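Local coordinates for protein ribose-phosphate pyrophosphokinase (Sulfolobus solfataricus, PDB 4TWB) that makes phosphoribosyl pyrophosphate (PRPP) by transferring the pyrophosphoryl group of ATP to the 1-hydroxyl of ribose 5-phosphate, with magnesium as cofactor, at residues I2-S7 and E48-V53; S43-E48 and R75-K80; A79-A84 and V118-V123; I112-G117 and Y134-L139. One frame throughout, in Å; residues are numbered along the deposited sequence.

Contact 1 of 4, residues I2-S7 and E48-V53; sequences IIIGGS and EEVLLV
I2 lays its side chain across the CG of E48, beside the first rung between strands 2-5 and 49-53. Its CB lies 4.2 Å from E48 CG. I2 CG1 sits between the backbone N and the carbonyl carbon (chi1 68°), which brings it to 3.7 Å from E48 CG and CD1 to 4.1 Å from it. CG2, beside the backbone N, comes to 3.5 Å from that E48 CG and also touches E48 CD. The two side chains cross at about a right angle, so the isoleucine rests on the bent aliphatic part of the glutamate, whose OE2 is hydrogen-bonded to M1 N. An alanine here would probably strip E48 CG of most of this apolar cover, leaving a gap beside it and the glutamate chain less confined. Beyond this, the strands run parallel. Five backbone bonds join them: I2 N to E49 O, L51 N to I2 O, I4 N to L51 O, V53 N to I4 O and G6 N to V53 O. I4 CD1 packs on V50 CG1 on one face, and I3 CG1 meets L51 CB, 4.1 Å away, on the other. The two strands are thus held by backbone bonds and by hydrocarbon on both faces, with no salt bridge between them.

Contact 2 of 4, residues S43-E48 and R75-K80; sequences SSIRDE and RDLGAK
L77, the first residue beyond helix 60-76, meets I45 through its CD1 methyl, 4.4 Å from I45 CD1. At this end of the helix L77 also packs on G101 of the second subunit, while D76 makes salt bridges to R97 and K107 of that subunit. L77 O sits over one face of the R46 guanidinium, offset toward the rim and 3.7 Å from R46 CZ. The arginine reaches that place because its chain, with CG anti to the backbone N (chi1 -173°), bends at chi2 and chi3 and folds back over the turn. G78 comes next, its CA 3.7 Å from R46 NH1, and its positive phi of 104° suits a glycine, since a side chain would press against the carbonyl before it. A79 then turns its methyl group to the apolar side, where A79 CB meets I45 CG2 at 3.4 Å. K80 ends the walk with two polar links. K80 N gives a nearly straight hydrogen bond to E48 O (2.6 Å), the donor tilted from the carbonyl plane. The lysine side chain lies alongside that of D47, and K80 NZ forms a salt bridge to D47 OD1 (3.1 Å), meeting the oxygen nearly along its C-O axis. The lysine is poorly ordered, so this bridge is less firmly placed than the backbone bond. The D47-K80 pair is at the surface, whereas I45 is buried.

The turn after helix 60-76 thus lies against the loop leading into strand 49-53, with I45 reaching I4 of strand 2-5 and both I45 and A79 touching V50 of strand 49-53.

Contact 3 of 4, residues A79-A84 and V118-V123; sequences AKKLTA and VNTLVV
N119 places its CG beside its own backbone N, opposite the carbonyl carbon (chi1 -65°), and this rotation carries the amide across to the start of strand 81-86. There N119 OD1 accepts a hydrogen bond from L82 N (2.8 Å), in the plane of the amide and on a lone pair, so a side-chain oxygen does the work of a strand carbonyl where the ladder begins. L82 O in turn takes two backbone donors, N119 N and T120 N. A leucine in place of N119 would probably leave L82 N without this acceptor. Farther on, A84 N bonds to T120 O and V122 N to A84 O, each 2.8 Å long, in regular parallel pairing.

On one face T83 and T120 lie side by side and point the same way, with CG2 of T83 3.7 Å from CG2 of T120; V122 CG2 continues the row. The other face is hydrocarbon: V118 spreads its two methyls so that CG2 touches L82 CD1 and CG1 touches A84 CB, both at 3.6 Å. Adjacent parallel strands 81-86 and 120-124, with helix 105-114 between them in sequence, form a beta-alpha-beta unit, the kind of element from which the PRTase-like fold of this domain is built.

Contact 4 of 4, residues I112-G117 and Y134-L139; sequences ILSEVG and YFKGEL
The hydroxyl of S114, in the last turn of helix 105-114, lies in the angle between the F135 ring and the backbone that follows it. F135 has its CG anti to the backbone N (chi1 178°), which swings the ring from its loop toward the helix. CD1 and CE1 do the touching: F135 CD1 is 3.5 Å from S114 OG and F135 CE1 is 3.6 Å from that same atom. OG approaches the ring obliquely. L113 CB reaches F135 CE1 obliquely as well, at 4.1 Å, adding an apolar touch beside the polar one. Only these two ring atoms come close to the helix residues, and the area buried between the two segments is modest.

S114 OG also accepts a hydrogen bond from K136 N, nearly straight but long at 3.4 Å, and therefore weak. K136 CB comes to 3.7 Å from S114 OG, while the rest of the lysine leads away. Over one face of the F135 ring stands G137 N, 3.4 Å above its plane and offset toward the rim, a place where a side chain on residue G137 would run into F135 CE2. Beyond the contact, F135 continues onto L110 of the same helix and V118 of the following loop, and I112 packs on its counterpart I112 of the second subunit.

The helix end itself closes in a recognised form. G117 N bonds to S114 O, V118 N turns back to L113 O, and G117, with positive phi, is the C-prime residue of a Schellman motif leading from helix 105-114 toward strand 120-124.

How the contacts relate
Contacts 1 and 3 are neighbouring seams of one sheet, their centres 9 Å apart: strands 49-53 and 81-86 lie side by side, and L52 N comes 2.7 Å from T83 O, a probable hydrogen bond. Contact 2 adjoins contact 1, shares E48 with it and lies 11 Å away between centres; I4 CD1 packs on I45 CD1 at 3.7 Å. Contact 4 lies 9 Å from contact 3, centre to centre, and leads into strand 138-142, outermost in this chain, which pairs with strand 120-124. Contacts 1 and 4 do not touch; their nearest atoms are about 7 Å apart. Contacts 2 and 4 both reach the second subunit. All four lie away from the nucleotide, metal and ribose phosphate sites.

Contact 1 of 4, residues I2-S7 and E48-V53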
loop_
_atom_site.group_PDB
_atom_site.type_symbol
_atom_site.label_atom_id
_atom_site.label_comp_id
_atom_site.label_asym_id
_atom_site.label_seq_id
_atom_site.Cartn_x
_atom_site.Cartn_y
_atom_site.Cartn_z
ATOM N N ILE A 2 -19.229 19.166 1.500
ATOM C CA ILE A 2 -18.579 19.039 0.195
ATOM C C ILE A 2 -18.076 17.624 -0.060
ATOM O O ILE A 2 -17.883 16.832 0.867
ATOM C CB ILE A 2 -17.413 20.029 0.004
ATOM C CG1 ILE A 2 -16.253 19.675 0.924
ATOM C CG2 ILE A 2 -17.865 21.453 0.257
ATOM C CD1 ILE A 2 -15.055 20.541 0.683
ATOM N N ILE A 3 -17.873 17.321 -1.334
ATOM C CA ILE A 3 -17.412 16.014 -1.750
ATOM C C ILE A 3 -15.970 16.148 -2.183
ATOM O O ILE A 3 -15.646 16.985 -3.030
ATOM C CB ILE A 3 -18.213 15.496 -2.965
ATOM C CG1 ILE A 3 -19.657 15.203 -2.570
ATOM C CG2 ILE A 3 -17.556 14.259 -3.542
ATOM C CD1 ILE A 3 -20.554 14.986 -3.757
ATOM N N ILE A 4 -15.101 15.329 -1.603
ATOM C CA ILE A 4 -13.725 15.280 -2.060
ATOM C C ILE A 4 -13.496 13.977 -2.771
ATOM O O ILE A 4 -13.661 12.920 -2.181
ATOM C CB ILE A 4 -12.713 15.402 -0.905
ATOM C CG1 ILE A 4 -12.874 16.749 -0.194
ATOM C CG2 ILE A 4 -11.303 15.274 -1.446
ATOM C CD1 ILE A 4 -12.081 16.865 1.068
ATOM N N GLY A 5 -13.110 14.062 -4.039
ATOM C CA GLY A 5 -12.776 12.885 -4.815
ATOM C C GLY A 5 -11.324 12.474 -4.679
ATOM O O GLY A 5 -10.413 13.226 -5.035
ATOM N N GLY A 6 -11.099 11.270 -4.169
ATOM C CA GLY A 6 -9.750 10.759 -4.017
ATOM C C GLY A 6 -9.087 10.424 -5.336
ATOM O O GLY A 6 -9.526 10.859 -6.402
ATOM N N SER A 7 -8.017 9.644 -5.252
ATOM C CA SER A 7 -7.266 9.213 -6.422
ATOM C C SER A 7 -7.953 8.091 -7.183
ATOM O O SER A 7 -7.559 7.761 -8.309
ATOM C CB SER A 7 -5.890 8.720 -5.988
ATOM O OG SER A 7 -6.005 7.677 -5.035
ATOM N N GLU A 48 -16.029 22.535 7.087
ATOM C CA GLU A 48 -16.914 21.762 6.230
ATOM C C GLU A 48 -17.135 20.317 6.717
ATOM O O GLU A 48 -16.299 19.744 7.426
ATOM C CB GLU A 48 -16.350 21.748 4.812
ATOM C CG GLU A 48 -17.397 21.876 3.735
ATOM C CD GLU A 48 -18.010 23.255 3.713
ATOM O OE1 GLU A 48 -17.233 24.232 3.566
ATOM O OE2 GLU A 48 -19.256 23.351 3.851
ATOM N N GLU A 49 -18.280 19.743 6.347
ATOM C CA GLU A 49 -18.503 18.308 6.483
ATOM C C GLU A 49 -18.091 17.665 5.169
ATOM O O GLU A 49 -18.535 18.075 4.093
ATOM C CB GLU A 49 -19.969 18.009 6.769
ATOM C CG GLU A 49 -20.341 18.066 8.241
ATOM C CD GLU A 49 -21.827 17.815 8.476
ATOM O OE1 GLU A 49 -22.164 17.075 9.432
ATOM O OE2 GLU A 49 -22.652 18.360 7.702
ATOM N N VAL A 50 -17.231 16.662 5.240
ATOM C CA VAL A 50 -16.667 16.111 4.018
ATOM C C VAL A 50 -17.211 14.729 3.653
ATOM O O VAL A 50 -17.485 13.884 4.510
ATOM C CB VAL A 50 -15.138 16.067 4.087
ATOM C CG1 VAL A 50 -14.562 15.567 2.771
ATOM C CG2 VAL A 50 -14.605 17.440 4.404
ATOM N N LEU A 51 -17.388 14.526 2.356
ATOM C CA LEU A 51 -17.709 13.215 1.827
ATOM C C LEU A 51 -16.549 12.814 0.944
ATOM O O LEU A 51 -16.436 13.292 -0.187
ATOM C CB LEU A 51 -18.996 13.253 1.003
ATOM C CG LEU A 51 -20.301 13.568 1.734
ATOM C CD1 LEU A 51 -21.488 13.393 0.797
ATOM C CD2 LEU A 51 -20.455 12.698 2.975
ATOM N N LEU A 52 -15.686 11.950 1.474
ATOM C CA LEU A 52 -14.531 11.473 0.736
ATOM C C LEU A 52 -14.936 10.253 -0.087
ATOM O O LEU A 52 -15.477 9.288 0.451
ATOM C CB LEU A 52 -13.429 11.083 1.718
ATOM C CG LEU A 52 -11.961 11.079 1.269
ATOM C CD1 LEU A 52 -11.269 9.883 1.917
ATOM C CD2 LEU A 52 -11.795 11.052 -0.238
ATOM N N VAL A 53 -14.689 10.297 -1.388
ATOM C CA VAL A 53 -14.850 9.129 -2.229
ATOM C C VAL A 53 -13.495 8.534 -2.617
ATOM O O VAL A 53 -12.747 9.138 -3.382
ATOM C CB VAL A 53 -15.618 9.472 -3.500
ATOM C CG1 VAL A 53 -15.687 8.247 -4.416
ATOM C CG2 VAL A 53 -17.015 9.965 -3.146
#

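Contact 2 of 4, residues S43-E48 and R75-K80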
loop_
_atom_site.group_PDB
_atom_site.type_symbol
_atom_site.label_atom_id
_atom_site.label_comp_id
_atom_site.label_asym_id
_atom_site.label_seq_id
_atom_site.Cartn_x
_atom_site.Cartn_y
_atom_site.Cartn_z
ATOM N N SER A 43 -8.384 22.691 -1.582
ATOM C CA SER A 43 -9.266 23.784 -1.172
ATOM C C SER A 43 -9.139 24.129 0.300
ATOM O O SER A 43 -8.304 23.572 1.022
ATOM C CB SER A 43 -10.740 23.471 -1.492
ATOM O OG SER A 43 -11.184 24.112 -2.684
ATOM N N SER A 44 -9.970 25.078 0.720
ATOM C CA SER A 44 -10.227 25.297 2.127
ATOM C C SER A 44 -11.366 24.359 2.508
ATOM O O SER A 44 -12.176 23.959 1.665
ATOM C CB SER A 44 -10.605 26.753 2.403
ATOM O OG SER A 44 -10.883 26.958 3.779
ATOM N N ILE A 45 -11.419 24.014 3.787
ATOM C CA ILE A 45 -12.349 23.025 4.288
ATOM C C ILE A 45 -12.661 23.402 5.716
ATOM O O ILE A 45 -13.587 22.874 6.319
ATOM C CB ILE A 45 -11.681 21.644 4.308
ATOM C CG1 ILE A 45 -11.562 21.076 2.893
ATOM C CG2 ILE A 45 -12.434 20.685 5.200
ATOM C CD1 ILE A 45 -10.766 19.801 2.866
ATOM N N ARG A 46 -11.869 24.335 6.240
ATOM C CA ARG A 46 -11.885 24.712 7.655
ATOM C C ARG A 46 -12.993 24.066 8.509
ATOM O O ARG A 46 -12.690 23.314 9.434
ATOM C CB ARG A 46 -11.845 26.242 7.822
ATOM C CG ARG A 46 -11.691 26.745 9.269
ATOM C CD ARG A 46 -10.683 25.933 10.100
ATOM N NE ARG A 46 -9.366 25.834 9.472
ATOM C CZ ARG A 46 -8.330 25.191 10.007
ATOM N NH1 ARG A 46 -8.456 24.592 11.189
ATOM N NH2 ARG A 46 -7.169 25.147 9.363
ATOM N N ASP A 47 -14.263 24.337 8.220
ATOM C CA ASP A 47 -15.315 23.748 9.057
ATOM C C ASP A 47 -16.373 22.934 8.306
ATOM O O ASP A 47 -17.454 22.653 8.835
ATOM C CB ASP A 47 -15.960 24.811 9.947
ATOM C CG ASP A 47 -15.219 24.987 11.261
ATOM O OD1 ASP A 47 -15.192 24.023 12.061
ATOM O OD2 ASP A 47 -14.665 26.086 11.491
ATOM N N GLU A 48 -16.029 22.535 7.087
ATOM C CA GLU A 48 -16.914 21.762 6.230
ATOM C C GLU A 48 -17.135 20.317 6.717
ATOM O O GLU A 48 -16.299 19.744 7.426
ATOM C CB GLU A 48 -16.350 21.748 4.812
ATOM C CG GLU A 48 -17.397 21.876 3.735
ATOM C CD GLU A 48 -18.010 23.255 3.713
ATOM O OE1 GLU A 48 -17.233 24.232 3.566
ATOM O OE2 GLU A 48 -19.256 23.351 3.851
ATOM N N ARG A 75 -8.654 15.742 8.031
ATOM C CA ARG A 75 -8.891 16.033 9.439
ATOM C C ARG A 75 -7.966 17.160 9.899
ATOM O O ARG A 75 -8.360 18.020 10.690
ATOM C CB ARG A 75 -8.696 14.782 10.304
ATOM C CG ARG A 75 -8.863 15.048 11.794
ATOM C CD ARG A 75 -8.370 13.877 12.629
ATOM N NE ARG A 75 -6.932 13.667 12.480
ATOM C CZ ARG A 75 -6.286 12.578 12.891
ATOM N NH1 ARG A 75 -6.955 11.586 13.480
ATOM N NH2 ARG A 75 -4.971 12.479 12.709
ATOM N N ASP A 76 -6.738 17.153 9.382
ATOM C CA ASP A 76 -5.732 18.152 9.738
ATOM C C ASP A 76 -6.118 19.526 9.210
ATOM O O ASP A 76 -5.759 20.544 9.795
ATOM C CB ASP A 76 -4.353 17.779 9.169
ATOM C CG ASP A 76 -3.636 16.706 9.986
ATOM O OD1 ASP A 76 -4.160 16.282 11.049
ATOM O OD2 ASP A 76 -2.539 16.289 9.542
ATOM N N LEU A 77 -6.837 19.553 8.095
ATOM C CA LEU A 77 -7.212 20.816 7.474
ATOM C C LEU A 77 -8.459 21.449 8.097
ATOM O O LEU A 77 -8.984 22.436 7.574
ATOM C CB LEU A 77 -7.416 20.625 5.976
ATOM C CG LEU A 77 -6.142 20.531 5.135
ATOM C CD1 LEU A 77 -6.444 19.893 3.784
ATOM C CD2 LEU A 77 -5.548 21.910 4.949
ATOM N N GLY A 78 -8.938 20.873 9.198
ATOM C CA GLY A 78 -10.032 21.464 9.948
ATOM C C GLY A 78 -11.415 20.845 9.823
ATOM O O GLY A 78 -12.259 21.072 10.695
ATOM N N ALA A 79 -11.657 20.086 8.753
ATOM C CA ALA A 79 -12.966 19.483 8.486
ATOM C C ALA A 79 -13.753 19.125 9.750
ATOM O O ALA A 79 -13.167 18.695 10.753
ATOM C CB ALA A 79 -12.802 18.253 7.619
ATOM N N LYS A 80 -15.080 19.280 9.687
ATOM C CA LYS A 80 -15.943 19.072 10.855
ATOM C C LYS A 80 -16.306 17.603 11.031
ATOM O O LYS A 80 -16.485 17.104 12.152
ATOM C CB LYS A 80 -17.219 19.921 10.752
ATOM C CG LYS A 80 -17.896 20.236 12.099
ATOM C CD LYS A 80 -17.084 21.255 12.930
ATOM C CE LYS A 80 -15.892 20.617 13.667
ATOM N NZ LYS A 80 -14.785 21.578 14.003
#

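Contact 3 of 4, residues A79-A84 and V118-V123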
loop_
_atom_site.group_PDB
_atom_site.type_symbol
_atom_site.label_atom_id
_atom_site.label_comp_id
_atom_site.label_asym_id
_atom_site.label_seq_id
_atom_site.Cartn_x
_atom_site.Cartn_y
_atom_site.Cartn_z
ATOM N N ALA A 79 -11.657 20.086 8.753
ATOM C CA ALA A 79 -12.966 19.483 8.486
ATOM C C ALA A 79 -13.753 19.125 9.750
ATOM O O ALA A 79 -13.167 18.695 10.753
ATOM C CB ALA A 79 -12.802 18.253 7.619
ATOM N N LYS A 80 -15.080 19.280 9.687
ATOM C CA LYS A 80 -15.943 19.072 10.855
ATOM C C LYS A 80 -16.306 17.603 11.031
ATOM O O LYS A 80 -16.485 17.104 12.152
ATOM C CB LYS A 80 -17.219 19.921 10.752
ATOM C CG LYS A 80 -17.896 20.236 12.099
ATOM C CD LYS A 80 -17.084 21.255 12.930
ATOM C CE LYS A 80 -15.892 20.617 13.667
ATOM N NZ LYS A 80 -14.785 21.578 14.003
ATOM N N LYS A 81 -16.410 16.911 9.907
ATOM C CA LYS A 81 -16.769 15.497 9.912
ATOM C C LYS A 81 -16.215 14.856 8.647
ATOM O O LYS A 81 -16.262 15.450 7.559
ATOM C CB LYS A 81 -18.287 15.345 9.949
ATOM C CG LYS A 81 -18.795 13.981 10.394
ATOM C CD LYS A 81 -20.215 13.752 9.890
ATOM C CE LYS A 81 -20.935 12.688 10.702
ATOM N NZ LYS A 81 -22.367 12.584 10.295
ATOM N N LEU A 82 -15.669 13.655 8.793
ATOM C CA LEU A 82 -15.163 12.932 7.642
ATOM C C LEU A 82 -16.040 11.710 7.424
ATOM O O LEU A 82 -16.169 10.859 8.312
ATOM C CB LEU A 82 -13.712 12.490 7.854
ATOM C CG LEU A 82 -12.829 12.414 6.606
ATOM C CD1 LEU A 82 -11.913 11.205 6.714
ATOM C CD2 LEU A 82 -13.632 12.372 5.306
ATOM N N THR A 83 -16.644 11.643 6.241
ATOM C CA THR A 83 -17.358 10.455 5.811
ATOM C C THR A 83 -16.594 9.847 4.653
ATOM O O THR A 83 -16.434 10.466 3.595
ATOM C CB THR A 83 -18.786 10.775 5.364
ATOM O OG1 THR A 83 -19.565 11.166 6.503
ATOM C CG2 THR A 83 -19.412 9.558 4.714
ATOM N N ALA A 84 -16.106 8.632 4.861
ATOM C CA ALA A 84 -15.347 7.949 3.827
ATOM C C ALA A 84 -16.242 7.004 3.067
ATOM O O ALA A 84 -16.735 6.024 3.621
ATOM C CB ALA A 84 -14.182 7.196 4.440
ATOM N N VAL A 118 -11.492 9.039 10.166
ATOM C CA VAL A 118 -12.773 8.755 9.517
ATOM C C VAL A 118 -13.878 8.581 10.567
ATOM O O VAL A 118 -13.780 7.749 11.477
ATOM C CB VAL A 118 -12.701 7.504 8.617
ATOM C CG1 VAL A 118 -14.048 7.225 8.018
ATOM C CG2 VAL A 118 -11.678 7.692 7.518
ATOM N N ASN A 119 -14.929 9.380 10.435
ATOM C CA ASN A 119 -16.031 9.348 11.387
ATOM C C ASN A 119 -17.087 8.343 10.962
ATOM O O ASN A 119 -17.564 7.526 11.756
ATOM C CB ASN A 119 -16.678 10.730 11.496
ATOM C CG ASN A 119 -15.746 11.766 12.086
ATOM O OD1 ASN A 119 -15.425 12.776 11.449
ATOM N ND2 ASN A 119 -15.300 11.517 13.306
ATOM N N THR A 120 -17.445 8.412 9.686
ATOM C CA THR A 120 -18.474 7.559 9.132
ATOM C C THR A 120 -17.917 6.842 7.928
ATOM O O THR A 120 -17.342 7.472 7.037
ATOM C CB THR A 120 -19.718 8.380 8.728
ATOM O OG1 THR A 120 -20.536 8.609 9.883
ATOM C CG2 THR A 120 -20.537 7.640 7.695
ATOM N N LEU A 121 -18.098 5.522 7.910
ATOM C CA LEU A 121 -17.652 4.671 6.803
ATOM C C LEU A 121 -18.822 4.126 5.976
ATOM O O LEU A 121 -19.748 3.513 6.522
ATOM C CB LEU A 121 -16.806 3.527 7.359
ATOM C CG LEU A 121 -16.410 2.375 6.443
ATOM C CD1 LEU A 121 -15.652 2.882 5.249
ATOM C CD2 LEU A 121 -15.560 1.380 7.217
ATOM N N VAL A 122 -18.780 4.357 4.664
ATOM C CA VAL A 122 -19.822 3.892 3.749
ATOM C C VAL A 122 -19.254 2.870 2.775
ATOM O O VAL A 122 -18.334 3.179 2.018
ATOM C CB VAL A 122 -20.403 5.047 2.920
ATOM C CG1 VAL A 122 -21.478 4.523 2.016
ATOM C CG2 VAL A 122 -20.951 6.118 3.821
ATOM N N VAL A 123 -19.802 1.657 2.779
ATOM C CA VAL A 123 -19.281 0.579 1.936
ATOM C C VAL A 123 -20.388 -0.087 1.124
ATOM O O VAL A 123 -21.508 -0.258 1.608
ATOM C CB VAL A 123 -18.605 -0.510 2.780
ATOM C CG1 VAL A 123 -17.954 -1.527 1.891
ATOM C CG2 VAL A 123 -17.567 0.109 3.699
#

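Contact 4 of 4, residues I112-G117 and Y134-L139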
loop_
_atom_site.group_PDB
_atom_site.type_symbol
_atom_site.label_atom_id
_atom_site.label_comp_id
_atom_site.label_asym_id
_atom_site.label_seq_id
_atom_site.Cartn_x
_atom_site.Cartn_y
_atom_site.Cartn_z
ATOM N N ILE A 112 -7.263 1.193 11.469
ATOM C CA ILE A 112 -6.474 2.276 10.901
ATOM C C ILE A 112 -7.329 3.440 10.441
ATOM O O ILE A 112 -6.887 4.580 10.509
ATOM C CB ILE A 112 -5.623 1.799 9.702
ATOM C CG1 ILE A 112 -4.448 0.942 10.185
ATOM C CG2 ILE A 112 -5.115 2.985 8.880
ATOM C CD1 ILE A 112 -3.475 0.558 9.091
ATOM N N LEU A 113 -8.533 3.157 9.944
ATOM C CA LEU A 113 -9.425 4.213 9.459
ATOM C C LEU A 113 -10.031 5.058 10.580
ATOM O O LEU A 113 -10.357 6.219 10.360
ATOM C CB LEU A 113 -10.548 3.632 8.603
ATOM C CG LEU A 113 -10.195 3.149 7.199
ATOM C CD1 LEU A 113 -11.349 2.341 6.621
ATOM C CD2 LEU A 113 -9.883 4.320 6.295
ATOM N N SER A 114 -10.210 4.472 11.764
ATOM C CA SER A 114 -10.726 5.213 12.923
ATOM C C SER A 114 -9.677 6.215 13.397
ATOM O O SER A 114 -9.928 7.424 13.420
ATOM C CB SER A 114 -11.106 4.272 14.074
ATOM O OG SER A 114 -12.100 3.334 13.696
ATOM N N GLU A 115 -8.513 5.695 13.798
ATOM C CA GLU A 115 -7.285 6.481 13.845
ATOM C C GLU A 115 -7.221 7.028 12.432
ATOM O O GLU A 115 -7.779 6.415 11.535
ATOM C CB GLU A 115 -6.108 5.547 14.126
ATOM C CG GLU A 115 -4.727 6.105 13.800
ATOM C CD GLU A 115 -4.170 6.986 14.908
ATOM O OE1 GLU A 115 -4.679 6.894 16.053
ATOM O OE2 GLU A 115 -3.223 7.764 14.633
ATOM N N VAL A 116 -6.598 8.172 12.205
ATOM C CA VAL A 116 -6.570 8.734 10.843
ATOM C C VAL A 116 -7.762 9.644 10.567
ATOM O O VAL A 116 -7.699 10.500 9.683
ATOM C CB VAL A 116 -6.451 7.645 9.735
ATOM C CG1 VAL A 116 -7.298 7.988 8.532
ATOM C CG2 VAL A 116 -5.011 7.440 9.309
ATOM N N GLY A 117 -8.844 9.454 11.321
ATOM C CA GLY A 117 -9.911 10.449 11.408
ATOM C C GLY A 117 -11.238 10.242 10.681
ATOM O O GLY A 117 -12.033 11.182 10.582
ATOM N N TYR A 134 -15.613 -3.985 13.537
ATOM C CA TYR A 134 -14.293 -3.566 13.989
ATOM C C TYR A 134 -14.133 -2.054 13.905
ATOM O O TYR A 134 -13.403 -1.457 14.703
ATOM C CB TYR A 134 -13.196 -4.248 13.169
ATOM C CG TYR A 134 -13.048 -5.739 13.413
ATOM C CD1 TYR A 134 -12.707 -6.228 14.667
ATOM C CD2 TYR A 134 -13.229 -6.654 12.381
ATOM C CE1 TYR A 134 -12.558 -7.593 14.887
ATOM C CE2 TYR A 134 -13.090 -8.012 12.588
ATOM C CZ TYR A 134 -12.752 -8.479 13.840
ATOM O OH TYR A 134 -12.612 -9.836 14.039
ATOM N N PHE A 135 -14.811 -1.439 12.935
ATOM C CA PHE A 135 -14.745 0.012 12.760
ATOM C C PHE A 135 -15.524 0.690 13.877
ATOM O O PHE A 135 -16.671 0.330 14.154
ATOM C CB PHE A 135 -15.296 0.424 11.404
ATOM C CG PHE A 135 -15.291 1.909 11.170
ATOM C CD1 PHE A 135 -14.104 2.589 10.953
ATOM C CD2 PHE A 135 -16.476 2.622 11.142
ATOM C CE1 PHE A 135 -14.094 3.954 10.716
ATOM C CE2 PHE A 135 -16.482 3.982 10.906
ATOM C CZ PHE A 135 -15.284 4.652 10.694
ATOM N N LYS A 136 -14.891 1.673 14.517
ATOM C CA LYS A 136 -15.438 2.272 15.729
ATOM C C LYS A 136 -16.494 3.354 15.478
ATOM O O LYS A 136 -17.431 3.504 16.264
ATOM C CB LYS A 136 -14.312 2.771 16.641
ATOM C CG LYS A 136 -13.543 1.631 17.305
ATOM C CD LYS A 136 -14.514 0.609 17.922
ATOM C CE LYS A 136 -13.831 -0.719 18.260
ATOM N NZ LYS A 136 -14.815 -1.807 18.580
ATOM N N GLY A 137 -16.357 4.090 14.380
ATOM C CA GLY A 137 -17.344 5.091 14.014
ATOM C C GLY A 137 -18.692 4.551 13.559
ATOM O O GLY A 137 -19.078 3.422 13.886
ATOM N N GLU A 138 -19.408 5.379 12.797
ATOM C CA GLU A 138 -20.729 5.036 12.276
ATOM C C GLU A 138 -20.625 4.296 10.941
ATOM O O GLU A 138 -19.857 4.690 10.053
ATOM C CB GLU A 138 -21.596 6.297 12.111
ATOM C CG GLU A 138 -21.767 7.143 13.391
ATOM C CD GLU A 138 -20.708 8.251 13.545
ATOM O OE1 GLU A 138 -20.704 9.208 12.727
ATOM O OE2 GLU A 138 -19.892 8.172 14.499
ATOM N N LEU A 139 -21.408 3.227 10.809
ATOM C CA LEU A 139 -21.453 2.414 9.598
ATOM C C LEU A 139 -22.681 2.662 8.736
ATOM O O LEU A 139 -23.804 2.700 9.232
ATOM C CB LEU A 139 -21.467 0.944 9.969
ATOM C CG LEU A 139 -20.127 0.242 10.070
ATOM C CD1 LEU A 139 -20.381 -1.190 10.501
ATOM C CD2 LEU A 139 -19.432 0.294 8.724
#